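Local coordinates for EGF family domain-containing protein (PDB 4Z80) that probably takes part in host-cell invasion as a parasite AMA-family antigen that binds a RON2-type peptide of the moving junction, at residues A[19-24]-A[446-451]; A[45-50]-A[337-342]; A[54-59]-A[95-100]; A[364-369]-A[436-441]; A[387-392]-A[402-407]. All coordinates share one frame; numbering follows the deposited sequence.

Contact 1 (A[19-24]-A[446-451]); sequences FNIPKN and FTSLSA
The ring of F19 is approached obliquely by the methyl group of T447, with CD1 4.0 Å from CG2, and the two side chains cross at about a right angle; W355 also meets this ring, in an edge-to-face pair. Beside it, I21 carries most of the contact through its CG1–CD1 arm. That arm lies beside the backbone N (chi1 -72°) and extends beyond CG1, which brings CD1 over the turn that follows strand 443-447. There CD1 of I21 sits 3.7 Å from CB of T447 and 3.5 Å from OG of S448. CG1 of I21 packs 3.8 Å from CD1 of L449 as the two side chains run antiparallel alongside one another. The receiving surface is a type I beta turn from T447 to S450. Within it OG1 of T447 accepts from N of L449 at 3.1 Å, an ST turn, and gives its proton to OG of S450 at 2.8 Å. No hydrogen bond joins the two segments. Their buried contact is therefore purely van der Waals: the T447 hydroxyl is bound within the turn and that of S448 by ND1 of H404, and the carbon arm of I21 packs against both.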
# COMPACT_ATOMS: atom_id res chain seq x y z
N PHE A 19 15.76 5.82 -11.93
CA PHE A 19 15.19 4.78 -12.80
C PHE A 19 15.87 3.43 -12.56
O PHE A 19 15.54 2.45 -13.23
CB PHE A 19 15.30 5.19 -14.27
CG PHE A 19 14.58 6.47 -14.59
CD1 PHE A 19 13.20 6.53 -14.54
CD2 PHE A 19 15.28 7.62 -14.89
CE1 PHE A 19 12.52 7.72 -14.80
CE2 PHE A 19 14.61 8.80 -15.16
CZ PHE A 19 13.24 8.85 -15.11
N ASN A 20 16.77 3.35 -11.58
CA ASN A 20 17.46 2.09 -11.28
C ASN A 20 16.65 1.26 -10.30
O ASN A 20 16.94 1.18 -9.11
CB ASN A 20 18.87 2.33 -10.73
CG ASN A 20 19.69 1.07 -10.70
OD1 ASN A 20 19.15 -0.03 -10.84
ND2 ASN A 20 21.00 1.21 -10.53
N ILE A 21 15.62 0.61 -10.84
CA ILE A 21 14.60 -0.03 -10.03
C ILE A 21 15.14 -1.20 -9.20
O ILE A 21 14.87 -1.27 -8.01
CB ILE A 21 13.41 -0.46 -10.93
CG1 ILE A 21 12.65 0.80 -11.36
CG2 ILE A 21 12.46 -1.42 -10.20
CD1 ILE A 21 11.58 0.56 -12.40
N PRO A 22 15.94 -2.10 -9.79
CA PRO A 22 16.44 -3.19 -8.93
C PRO A 22 17.32 -2.70 -7.77
O PRO A 22 17.27 -3.28 -6.69
CB PRO A 22 17.24 -4.06 -9.90
CG PRO A 22 16.59 -3.83 -11.22
CD PRO A 22 16.29 -2.34 -11.21
N LYS A 23 18.09 -1.65 -7.99
CA LYS A 23 18.96 -1.13 -6.93
C LYS A 23 18.18 -0.39 -5.84
O LYS A 23 18.55 -0.45 -4.66
CB LYS A 23 20.02 -0.20 -7.53
CG LYS A 23 21.08 0.28 -6.53
CD LYS A 23 22.13 1.12 -7.23
CE LYS A 23 23.34 1.35 -6.34
NZ LYS A 23 23.07 2.32 -5.24
N ASN A 24 17.11 0.29 -6.22
CA ASN A 24 16.44 1.23 -5.31
C ASN A 24 15.09 0.77 -4.78
O ASN A 24 14.64 1.27 -3.76
CB ASN A 24 16.29 2.58 -6.03
CG ASN A 24 17.64 3.20 -6.33
OD1 ASN A 24 18.64 2.86 -5.70
ND2 ASN A 24 17.68 4.09 -7.30
N PHE A 446 8.41 3.80 -20.63
CA PHE A 446 7.74 3.31 -19.43
C PHE A 446 8.70 2.61 -18.49
O PHE A 446 9.70 2.04 -18.94
CB PHE A 446 6.63 2.31 -19.78
CG PHE A 446 5.48 2.88 -20.57
CD1 PHE A 446 5.55 2.96 -21.96
CD2 PHE A 446 4.31 3.28 -19.94
CE1 PHE A 446 4.49 3.47 -22.69
CE2 PHE A 446 3.24 3.78 -20.68
CZ PHE A 446 3.33 3.88 -22.05
N THR A 447 8.40 2.65 -17.19
CA THR A 447 9.01 1.73 -16.23
C THR A 447 7.92 0.85 -15.61
O THR A 447 6.73 1.14 -15.71
CB THR A 447 9.79 2.42 -15.07
OG1 THR A 447 8.88 2.84 -14.04
CG2 THR A 447 10.64 3.58 -15.58
N SER A 448 8.35 -0.21 -14.94
CA SER A 448 7.43 -1.12 -14.29
C SER A 448 6.71 -0.51 -13.09
O SER A 448 5.74 -1.09 -12.60
CB SER A 448 8.19 -2.38 -13.86
OG SER A 448 9.30 -2.07 -13.04
N LEU A 449 7.19 0.64 -12.61
CA LEU A 449 6.56 1.37 -11.51
C LEU A 449 5.74 2.58 -12.00
O LEU A 449 5.13 3.28 -11.18
CB LEU A 449 7.64 1.82 -10.53
CG LEU A 449 8.28 0.71 -9.69
CD1 LEU A 449 9.59 1.17 -9.10
CD2 LEU A 449 7.34 0.26 -8.58
N SER A 450 5.74 2.82 -13.31
CA SER A 450 5.00 3.94 -13.91
C SER A 450 3.51 3.66 -14.05
O SER A 450 3.10 2.51 -14.23
CB SER A 450 5.55 4.27 -15.31
OG SER A 450 6.95 4.42 -15.33
N ALA A 451 2.70 4.71 -14.01
CA ALA A 451 1.33 4.60 -14.52
C ALA A 451 1.38 4.32 -16.03
O ALA A 451 2.40 4.56 -16.68
CB ALA A 451 0.54 5.86 -14.22

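Contact 2 (A[45-50]-A[337-342]); sequences YRWTER and RPDHET
On the central strand 43-51 of a three-stranded antiparallel sheet, Y45 and W47 point their side chains at a type I beta turn, R337 to H340, that leads into the short helix 340-343. P338 is wedged between the two aromatic residues. CB of P338 approaches the tyrosine ring obliquely, in an off-centre CH-pi contact 4.3 Å from the centroid of Y45, while CG of P338 packs 3.8 Å from CB of Y45. CG of P338 also reaches the six-membered part of the indole obliquely, 3.4 Å from CZ3 of W47, so the pyrrolidine ring fills the gap between neighbouring same-side residues of the strand. F253 of helix 252-262 covers P338 and meets the Y45 ring edge-to-face.

At the rim of the indole, near its plane, two charged groups come up together: NH2 of R337 and OD2 of D339, the latter 4.0 Å from CH2 of W47. They are partners of one another. The guanidinium grips the carboxylate side-on, NE bonding OD1 and NH2 bonding OD2 in a salt bridge, each oxygen being met on its syn side. D339 occupies the N-cap position of helix 340-343, yet its side chain makes no capping bond there. The bend of R337 at chi3 (-54°) turns its guanidinium toward D339 and leaves NH1 facing the other way. This nitrogen donates to O of N24 and to a water, 2.9 Å from NH1 of R337, which lies 3.1 Å from OE1 of E49 and can donate to it, though other acceptors compete.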
# COMPACT_ATOMS: atom_id res chain seq x y z
N TYR A 45 15.28 10.42 8.54
CA TYR A 45 14.83 9.03 8.60
C TYR A 45 16.02 8.09 8.54
O TYR A 45 16.96 8.33 7.80
CB TYR A 45 13.88 8.74 7.45
CG TYR A 45 12.63 9.59 7.49
CD1 TYR A 45 12.60 10.85 6.93
CD2 TYR A 45 11.48 9.12 8.11
CE1 TYR A 45 11.46 11.63 6.98
CE2 TYR A 45 10.34 9.88 8.17
CZ TYR A 45 10.33 11.13 7.60
OH TYR A 45 9.20 11.91 7.65
N ARG A 46 15.96 7.02 9.33
CA ARG A 46 17.03 6.03 9.37
C ARG A 46 16.48 4.64 9.08
O ARG A 46 15.45 4.25 9.63
CB ARG A 46 17.71 6.04 10.74
CG ARG A 46 18.23 7.40 11.16
CD ARG A 46 19.61 7.62 10.59
NE ARG A 46 20.61 6.92 11.39
CZ ARG A 46 21.78 6.47 10.92
NH1 ARG A 46 22.62 5.85 11.73
NH2 ARG A 46 22.09 6.63 9.64
N TRP A 47 17.17 3.88 8.24
CA TRP A 47 16.71 2.54 7.92
C TRP A 47 17.84 1.58 7.56
O TRP A 47 18.98 1.97 7.32
CB TRP A 47 15.68 2.60 6.79
CG TRP A 47 16.18 2.99 5.41
CD1 TRP A 47 16.64 2.15 4.43
CD2 TRP A 47 16.24 4.32 4.86
NE1 TRP A 47 16.97 2.88 3.30
CE2 TRP A 47 16.74 4.21 3.55
CE3 TRP A 47 15.91 5.59 5.35
CZ2 TRP A 47 16.93 5.31 2.72
CZ3 TRP A 47 16.10 6.69 4.53
CH2 TRP A 47 16.61 6.54 3.23
N THR A 48 17.48 0.30 7.57
CA THR A 48 18.33 -0.77 7.10
C THR A 48 17.75 -1.35 5.82
O THR A 48 16.55 -1.59 5.73
CB THR A 48 18.47 -1.89 8.15
OG1 THR A 48 19.27 -1.43 9.24
CG2 THR A 48 19.10 -3.15 7.56
N GLU A 49 18.61 -1.60 4.85
CA GLU A 49 18.21 -2.24 3.61
C GLU A 49 18.53 -3.73 3.72
O GLU A 49 19.69 -4.12 3.76
CB GLU A 49 18.93 -1.60 2.44
CG GLU A 49 18.66 -2.20 1.10
CD GLU A 49 19.47 -1.52 0.01
OE1 GLU A 49 19.45 -0.27 -0.05
OE2 GLU A 49 20.13 -2.25 -0.78
N ARG A 50 17.49 -4.56 3.77
CA ARG A 50 17.65 -6.00 3.96
C ARG A 50 18.02 -6.69 2.65
O ARG A 50 18.84 -7.62 2.63
CB ARG A 50 16.37 -6.61 4.52
CG ARG A 50 15.99 -6.04 5.87
CD ARG A 50 15.14 -7.00 6.69
NE ARG A 50 13.86 -7.31 6.05
CZ ARG A 50 12.94 -8.10 6.58
NH1 ARG A 50 11.81 -8.33 5.93
NH2 ARG A 50 13.15 -8.65 7.77
N ARG A 337 10.55 4.49 0.85
CA ARG A 337 11.77 5.24 1.13
C ARG A 337 11.48 6.74 1.02
O ARG A 337 10.77 7.18 0.12
CB ARG A 337 12.93 4.80 0.22
CG ARG A 337 12.70 4.89 -1.30
CD ARG A 337 13.87 4.25 -2.06
NE ARG A 337 15.15 4.84 -1.65
CZ ARG A 337 16.33 4.25 -1.72
NH1 ARG A 337 16.47 3.02 -2.20
NH2 ARG A 337 17.40 4.90 -1.29
N PRO A 338 11.99 7.53 1.97
CA PRO A 338 11.64 8.95 2.05
C PRO A 338 12.30 9.78 0.96
O PRO A 338 11.89 10.93 0.73
CB PRO A 338 12.15 9.35 3.44
CG PRO A 338 13.24 8.41 3.73
CD PRO A 338 12.83 7.10 3.10
N ASP A 339 13.28 9.20 0.28
CA ASP A 339 13.96 9.85 -0.83
C ASP A 339 13.41 9.34 -2.17
O ASP A 339 14.10 9.38 -3.18
CB ASP A 339 15.48 9.61 -0.75
CG ASP A 339 15.84 8.14 -0.60
OD1 ASP A 339 14.91 7.30 -0.56
OD2 ASP A 339 17.04 7.82 -0.51
N HIS A 340 12.16 8.88 -2.19
CA HIS A 340 11.65 8.21 -3.38
C HIS A 340 11.59 9.11 -4.61
O HIS A 340 11.72 8.63 -5.73
CB HIS A 340 10.27 7.58 -3.10
CG HIS A 340 9.17 8.58 -2.90
ND1 HIS A 340 8.37 9.03 -3.93
CD2 HIS A 340 8.74 9.23 -1.78
CE1 HIS A 340 7.49 9.91 -3.45
NE2 HIS A 340 7.70 10.04 -2.16
N GLU A 341 11.42 10.41 -4.43
CA GLU A 341 11.37 11.30 -5.59
C GLU A 341 12.66 11.28 -6.40
O GLU A 341 12.63 11.49 -7.62
CB GLU A 341 11.08 12.73 -5.16
CG GLU A 341 9.68 12.90 -4.60
CD GLU A 341 9.62 12.68 -3.11
OE1 GLU A 341 10.58 12.12 -2.53
OE2 GLU A 341 8.59 13.07 -2.51
N THR A 342 13.79 11.01 -5.75
CA THR A 342 15.07 11.01 -6.44
C THR A 342 15.63 9.60 -6.63
O THR A 342 16.65 9.43 -7.28
CB THR A 342 16.14 11.85 -5.69
OG1 THR A 342 16.30 11.37 -4.35
CG2 THR A 342 15.72 13.32 -5.66
O HOH W 1 18.96 1.50 -2.50

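Contact 3 (A[54-59]-A[95-100]); sequences VGVYVG and CPNYGK
K100 drives its amine into the backbone of the loop 54-59, where NZ donates to O of Y57 at 2.9 Å and, more weakly, to O of V56 at 3.3 Å. The bond to Y57 arrives from above the carbonyl plane, 60° out of it, with a C=O...donor angle of 119°. The lysine chain is extended throughout, CG lying opposite the backbone N (chi1 174°), and this full length is what carries NZ to two consecutive carbonyls. OE1 of Q297 takes a further bond from NZ, and the ring of Y331 makes a cation-pi contact with K100. So held, and beside an aromatic ring, the buried ammonium probably stays charged.

Next to it, N97 points its side chain at the same loop. ND2 of N97 comes within 3.0 Å of O of V56, but the angle is too poor for a hydrogen bond; the other end of the amide, OD1, is held by K322. ND2 of N97 also packs 3.6 Å from CG1 of V56, where the two side chains cross at about a right angle.

N97 and K100 are the first and last residues of a type II beta turn with G99, at positive phi, in the third position. The turn carries the chain out of edge strand 97-98 of the four-stranded sheet and aims both side chains at the loop between strands 43-51 and 60-62.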
# COMPACT_ATOMS: atom_id res chain seq x y z
N VAL A 54 13.35 -6.07 -4.86
CA VAL A 54 12.05 -6.55 -4.42
C VAL A 54 11.12 -6.64 -5.63
O VAL A 54 11.19 -5.82 -6.54
CB VAL A 54 11.44 -5.63 -3.34
CG1 VAL A 54 9.99 -6.00 -3.01
CG2 VAL A 54 12.29 -5.68 -2.08
N GLY A 55 10.23 -7.64 -5.65
CA GLY A 55 9.30 -7.77 -6.76
C GLY A 55 8.42 -6.54 -6.95
O GLY A 55 7.88 -6.00 -5.98
N VAL A 56 8.27 -6.10 -8.19
CA VAL A 56 7.47 -4.91 -8.52
C VAL A 56 6.00 -5.26 -8.74
O VAL A 56 5.10 -4.59 -8.22
CB VAL A 56 8.05 -4.19 -9.77
CG1 VAL A 56 7.11 -3.11 -10.32
CG2 VAL A 56 9.41 -3.60 -9.45
N TYR A 57 5.74 -6.30 -9.52
CA TYR A 57 4.37 -6.75 -9.74
C TYR A 57 3.77 -7.21 -8.42
O TYR A 57 2.68 -6.80 -8.03
CB TYR A 57 4.36 -7.87 -10.78
CG TYR A 57 3.00 -8.29 -11.28
CD1 TYR A 57 2.21 -7.41 -12.03
CD2 TYR A 57 2.52 -9.57 -11.05
CE1 TYR A 57 0.96 -7.80 -12.51
CE2 TYR A 57 1.28 -9.96 -11.53
CZ TYR A 57 0.51 -9.08 -12.26
OH TYR A 57 -0.72 -9.49 -12.73
N VAL A 58 4.51 -8.09 -7.75
CA VAL A 58 4.18 -8.59 -6.42
C VAL A 58 5.44 -8.51 -5.57
O VAL A 58 6.46 -9.11 -5.92
CB VAL A 58 3.68 -10.05 -6.49
CG1 VAL A 58 3.55 -10.64 -5.09
CG2 VAL A 58 2.37 -10.10 -7.23
N GLY A 59 5.38 -7.76 -4.46
CA GLY A 59 6.54 -7.57 -3.60
C GLY A 59 6.29 -8.05 -2.19
O GLY A 59 5.32 -7.64 -1.56
N CYS A 95 9.73 1.73 -3.41
CA CYS A 95 9.20 2.74 -4.34
C CYS A 95 7.69 2.65 -4.46
O CYS A 95 7.14 1.57 -4.61
CB CYS A 95 9.81 2.57 -5.73
SG CYS A 95 11.58 2.90 -5.82
N PRO A 96 7.00 3.81 -4.42
CA PRO A 96 5.58 3.82 -4.74
C PRO A 96 5.32 3.28 -6.14
O PRO A 96 6.09 3.55 -7.07
CB PRO A 96 5.20 5.30 -4.66
CG PRO A 96 6.24 5.90 -3.78
CD PRO A 96 7.49 5.15 -4.06
N ASN A 97 4.25 2.51 -6.29
CA ASN A 97 3.97 1.83 -7.54
C ASN A 97 2.74 2.47 -8.17
O ASN A 97 1.62 2.23 -7.75
CB ASN A 97 3.77 0.34 -7.30
CG ASN A 97 3.93 -0.48 -8.55
OD1 ASN A 97 3.66 -0.01 -9.65
ND2 ASN A 97 4.37 -1.72 -8.39
N TYR A 98 2.99 3.34 -9.14
CA TYR A 98 1.91 4.15 -9.71
C TYR A 98 1.02 3.35 -10.65
O TYR A 98 1.50 2.65 -11.55
CB TYR A 98 2.50 5.37 -10.41
CG TYR A 98 3.22 6.29 -9.45
CD1 TYR A 98 2.51 7.17 -8.65
CD2 TYR A 98 4.61 6.26 -9.32
CE1 TYR A 98 3.15 8.00 -7.75
CE2 TYR A 98 5.26 7.09 -8.42
CZ TYR A 98 4.52 7.95 -7.64
OH TYR A 98 5.17 8.77 -6.74
N GLY A 99 -0.28 3.45 -10.41
CA GLY A 99 -1.28 2.78 -11.21
C GLY A 99 -1.68 1.42 -10.68
O GLY A 99 -2.70 0.87 -11.09
N LYS A 100 -0.90 0.88 -9.75
CA LYS A 100 -1.12 -0.48 -9.26
C LYS A 100 -2.32 -0.58 -8.32
O LYS A 100 -2.34 0.04 -7.25
CB LYS A 100 0.13 -1.00 -8.55
CG LYS A 100 -0.02 -2.36 -7.86
CD LYS A 100 1.34 -2.85 -7.34
CE LYS A 100 1.23 -4.08 -6.45
NZ LYS A 100 2.58 -4.59 -6.08

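Contact 4 (A[364-369]-A[436-441])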
# COMPACT_ATOMS: atom_id res chain seq x y z
N CYS A 364 24.16 9.00 -26.76
CA CYS A 364 23.32 7.98 -26.16
C CYS A 364 23.00 6.96 -27.24
O CYS A 364 22.69 7.34 -28.37
CB CYS A 364 22.04 8.60 -25.58
SG CYS A 364 21.05 7.52 -24.51
N LYS A 365 23.12 5.68 -26.92
CA LYS A 365 22.68 4.63 -27.83
C LYS A 365 21.55 3.84 -27.17
O LYS A 365 21.53 3.69 -25.95
CB LYS A 365 23.84 3.72 -28.22
CG LYS A 365 24.52 3.02 -27.06
CD LYS A 365 25.69 2.15 -27.54
CE LYS A 365 26.39 1.48 -26.37
NZ LYS A 365 27.57 0.69 -26.83
N PRO A 366 20.60 3.37 -27.98
CA PRO A 366 19.48 2.65 -27.36
C PRO A 366 19.97 1.39 -26.68
O PRO A 366 20.96 0.78 -27.10
CB PRO A 366 18.56 2.34 -28.54
CG PRO A 366 19.41 2.46 -29.75
CD PRO A 366 20.43 3.50 -29.43
N MET A 367 19.28 1.02 -25.62
CA MET A 367 19.60 -0.21 -24.92
C MET A 367 19.27 -1.38 -25.85
O MET A 367 18.53 -1.22 -26.82
CB MET A 367 18.82 -0.30 -23.61
CG MET A 367 19.03 0.92 -22.69
SD MET A 367 18.80 0.58 -20.93
CE MET A 367 17.06 0.20 -20.87
N ASN A 368 19.83 -2.54 -25.54
CA ASN A 368 19.57 -3.75 -26.31
C ASN A 368 18.33 -4.46 -25.79
O ASN A 368 18.31 -4.92 -24.65
CB ASN A 368 20.78 -4.69 -26.25
CG ASN A 368 22.01 -4.11 -26.91
OD1 ASN A 368 21.92 -3.45 -27.95
ND2 ASN A 368 23.17 -4.34 -26.31
N ALA A 369 17.32 -4.56 -26.64
CA ALA A 369 16.05 -5.18 -26.26
C ALA A 369 16.26 -6.64 -25.92
O ALA A 369 16.99 -7.35 -26.61
CB ALA A 369 15.02 -5.03 -27.38
N CYS A 436 20.77 7.23 -19.98
CA CYS A 436 20.41 8.41 -20.73
C CYS A 436 19.16 8.17 -21.56
O CYS A 436 18.65 7.05 -21.61
CB CYS A 436 21.56 8.85 -21.65
SG CYS A 436 22.18 7.55 -22.79
N LEU A 437 18.66 9.23 -22.18
CA LEU A 437 17.48 9.16 -23.02
C LEU A 437 17.76 9.81 -24.37
O LEU A 437 18.53 10.77 -24.47
CB LEU A 437 16.29 9.85 -22.34
CG LEU A 437 15.83 9.21 -21.03
CD1 LEU A 437 14.92 10.16 -20.27
CD2 LEU A 437 15.12 7.89 -21.31
N ILE A 438 17.13 9.27 -25.41
CA ILE A 438 17.21 9.82 -26.76
C ILE A 438 15.86 10.39 -27.13
O ILE A 438 14.85 9.71 -26.98
CB ILE A 438 17.59 8.73 -27.79
CG1 ILE A 438 18.93 8.09 -27.44
CG2 ILE A 438 17.63 9.31 -29.21
CD1 ILE A 438 19.18 6.79 -28.19
N HIS A 439 15.82 11.62 -27.63
CA HIS A 439 14.56 12.20 -28.05
C HIS A 439 14.08 11.60 -29.36
O HIS A 439 14.87 11.36 -30.28
CB HIS A 439 14.69 13.72 -28.22
CG HIS A 439 13.40 14.40 -28.54
ND1 HIS A 439 12.99 14.66 -29.83
CD2 HIS A 439 12.40 14.84 -27.73
CE1 HIS A 439 11.81 15.24 -29.81
NE2 HIS A 439 11.43 15.37 -28.55
N SER A 440 12.77 11.37 -29.45
CA SER A 440 12.15 10.95 -30.69
C SER A 440 10.70 11.38 -30.74
O SER A 440 9.99 11.34 -29.72
CB SER A 440 12.22 9.44 -30.86
OG SER A 440 11.40 9.04 -31.95
N PRO A 441 10.22 11.79 -31.92
CA PRO A 441 8.81 12.17 -31.97
C PRO A 441 7.84 11.02 -31.76
O PRO A 441 6.73 11.26 -31.31
CB PRO A 441 8.66 12.75 -33.38
CG PRO A 441 9.80 12.20 -34.16
CD PRO A 441 10.92 12.02 -33.20
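From CB to sulfur, the side chain of C364 leads into a disulfide that links the two outer strands, 363-366 and 436-440, of a three-stranded antiparallel sheet whose middle strand is 353-359. CB of C364 first meets I438, lying 3.7 Å from CG1 of that residue, and stands 3.0 Å from SG of C436. SG of C364, placed opposite its own backbone N (chi1 -168°), then bonds covalently to SG of C436 at 2.1 Å. The C–S–S–C torsion of 94° is close to the relaxed value and gives the bridge a right-handed twist. On the partner strand, SG of C436 sits between the backbone N and the carbonyl carbon, which directs it across to C364.

The two short strand segments run at 80° to each other, their axes 6.7 Å apart at closest approach. Although both pair with strand 353-359, no hydrogen bond joins them to one another. They meet through side chains instead, with I438, two residues beyond C436 and on the same side of its strand, packing between the two strands beside the bridge. CG1 of I438 packs 3.7 Å from SG of C364. At the tip, CD1 of I438 reaches past the sulfur and lies against the backbone of strand 363-366, 3.6 Å from O of C364. L437, between C436 and I438, turns away toward W355 and A464. The last touch is at the proline, where CD1 of I438 lies 3.7 Å from CD of P366.

Contact 5 (A[387-392]-A[402-407])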
# COMPACT_ATOMS: atom_id res chain seq x y z
N MET A 387 3.56 -6.57 -15.88
CA MET A 387 3.28 -8.00 -15.70
C MET A 387 4.49 -8.89 -15.98
O MET A 387 4.49 -10.05 -15.58
CB MET A 387 2.12 -8.41 -16.61
CG MET A 387 0.81 -7.69 -16.32
SD MET A 387 -0.44 -7.86 -17.61
CE MET A 387 -1.08 -9.48 -17.20
N LEU A 388 5.51 -8.35 -16.65
CA LEU A 388 6.72 -9.09 -17.01
C LEU A 388 7.94 -8.61 -16.21
O LEU A 388 9.08 -8.92 -16.56
CB LEU A 388 7.00 -8.94 -18.51
CG LEU A 388 5.97 -9.51 -19.49
CD1 LEU A 388 6.37 -9.15 -20.92
CD2 LEU A 388 5.85 -11.02 -19.32
N SER A 389 7.71 -7.88 -15.13
CA SER A 389 8.82 -7.24 -14.43
C SER A 389 9.45 -8.18 -13.39
O SER A 389 10.42 -8.87 -13.71
CB SER A 389 8.35 -5.91 -13.79
OG SER A 389 7.31 -6.09 -12.83
N SER A 390 8.93 -8.19 -12.18
CA SER A 390 9.48 -9.06 -11.14
C SER A 390 8.40 -9.36 -10.14
O SER A 390 7.43 -8.61 -10.00
CB SER A 390 10.69 -8.41 -10.47
OG SER A 390 10.37 -7.14 -9.93
N ALA A 391 8.53 -10.50 -9.47
CA ALA A 391 7.52 -10.93 -8.53
C ALA A 391 8.12 -11.85 -7.49
O ALA A 391 8.92 -12.74 -7.81
CB ALA A 391 6.39 -11.62 -9.24
N ASP A 392 7.74 -11.62 -6.24
CA ASP A 392 8.09 -12.52 -5.16
C ASP A 392 6.97 -13.56 -5.02
O ASP A 392 5.96 -13.48 -5.70
CB ASP A 392 8.32 -11.71 -3.87
CG ASP A 392 9.46 -10.71 -4.03
OD1 ASP A 392 10.51 -11.11 -4.59
OD2 ASP A 392 9.32 -9.54 -3.62
N GLY A 402 12.18 -9.93 -15.59
CA GLY A 402 13.18 -8.97 -15.16
C GLY A 402 13.18 -7.69 -15.96
O GLY A 402 14.16 -6.93 -15.91
N TYR A 403 12.10 -7.42 -16.69
CA TYR A 403 11.99 -6.21 -17.50
C TYR A 403 11.44 -5.07 -16.66
O TYR A 403 10.34 -5.18 -16.13
CB TYR A 403 11.06 -6.41 -18.70
CG TYR A 403 11.32 -7.62 -19.59
CD1 TYR A 403 12.58 -8.19 -19.69
CD2 TYR A 403 10.28 -8.17 -20.32
CE1 TYR A 403 12.79 -9.30 -20.51
CE2 TYR A 403 10.49 -9.25 -21.14
CZ TYR A 403 11.73 -9.81 -21.23
OH TYR A 403 11.88 -10.91 -22.05
N HIS A 404 12.18 -3.96 -16.55
CA HIS A 404 11.70 -2.81 -15.79
C HIS A 404 11.59 -1.54 -16.60
O HIS A 404 11.12 -0.52 -16.08
CB HIS A 404 12.60 -2.56 -14.58
CG HIS A 404 12.52 -3.66 -13.58
ND1 HIS A 404 11.37 -3.92 -12.86
CD2 HIS A 404 13.41 -4.63 -13.25
CE1 HIS A 404 11.57 -4.98 -12.09
NE2 HIS A 404 12.80 -5.43 -12.32
N TRP A 405 12.00 -1.60 -17.86
CA TRP A 405 12.00 -0.45 -18.76
C TRP A 405 11.50 -0.92 -20.11
O TRP A 405 11.91 -1.99 -20.58
CB TRP A 405 13.40 0.16 -18.90
CG TRP A 405 14.06 0.39 -17.58
CD1 TRP A 405 14.01 1.53 -16.83
CD2 TRP A 405 14.84 -0.55 -16.83
NE1 TRP A 405 14.72 1.36 -15.66
CE2 TRP A 405 15.23 0.09 -15.63
CE3 TRP A 405 15.24 -1.87 -17.05
CZ2 TRP A 405 16.02 -0.54 -14.68
CZ3 TRP A 405 16.01 -2.49 -16.10
CH2 TRP A 405 16.39 -1.84 -14.92
N ALA A 406 10.63 -0.13 -20.73
CA ALA A 406 10.20 -0.39 -22.09
C ALA A 406 10.16 0.90 -22.89
O ALA A 406 9.85 1.97 -22.36
CB ALA A 406 8.83 -1.05 -22.12
N THR A 407 10.46 0.78 -24.18
CA THR A 407 10.32 1.88 -25.13
C THR A 407 9.24 1.48 -26.10
O THR A 407 9.35 0.43 -26.75
CB THR A 407 11.62 2.18 -25.90
OG1 THR A 407 12.63 2.63 -25.00
CG2 THR A 407 11.40 3.23 -27.00
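The first torsion of H404 (chi1 -67°) sets its imidazole beside the backbone N and swings the ring toward S389 and S390, while that of S390 (chi1 56°) places OG between its backbone N and carbonyl carbon, at the rim of the imidazole. OG of S390 lies in the ring plane, 3.3 Å from CE1 of H404. CB of S389 comes obliquely at the same ring, 3.7 Å from ND1 of H404. Neither approach is a hydrogen bond; the stronger partners are elsewhere, OG of S390 with N of V56, ND1 of H404 with S448 and OG of S389 with O of F386.

Backbone bonds bring the two segments together. N of G402 donates to O of S389 at 2.8 Å, in the carbonyl plane, and makes a weak, bent bond to O of L388. O of L388 also accepts a weak but straighter bond from N of Y403, at 3.4 Å. L388 is the first residue to leave the helix 378-387, and G402 and Y403 lie just ahead of strand 405-410, so these bonds close the loop that joins helix to strand in this AMA-family region.

The side chains of L388 and Y403 run alongside in one direction and continue the contact, with CB of L388 3.8 Å from CD2 of Y403 and CD1 of L388 following along the same side of the ring. F429 also meets the phenol ring. CA of S389 approaches O of Y403 to 3.1 Å in a CA-H...O contact, and this buried oxygen has no other partner in the model.

In the fold
Contacts 1, 3 and 5 form a close group, their centres 9 to 10 Å apart, joined by bonds such as L449 O to Y98 N and V58 O to D392 N. Contacts 1 and 5 reach neighbouring strands, 443-447 and 405-410, of one four-stranded sheet. Contact 2 lies about 15 Å from contact 1 and is tied to it through N24 and R337. Contact 4, on a separate three-stranded sheet, is centred about 16 Å from contact 1 and 29 Å from contact 2, and touches contact 5 where M367 meets W405. Contact 1 closes a loop of 421 residues that encloses the others, 3 nested within 2 and 5 within 4. The N-terminal region is thus fastened to late strands.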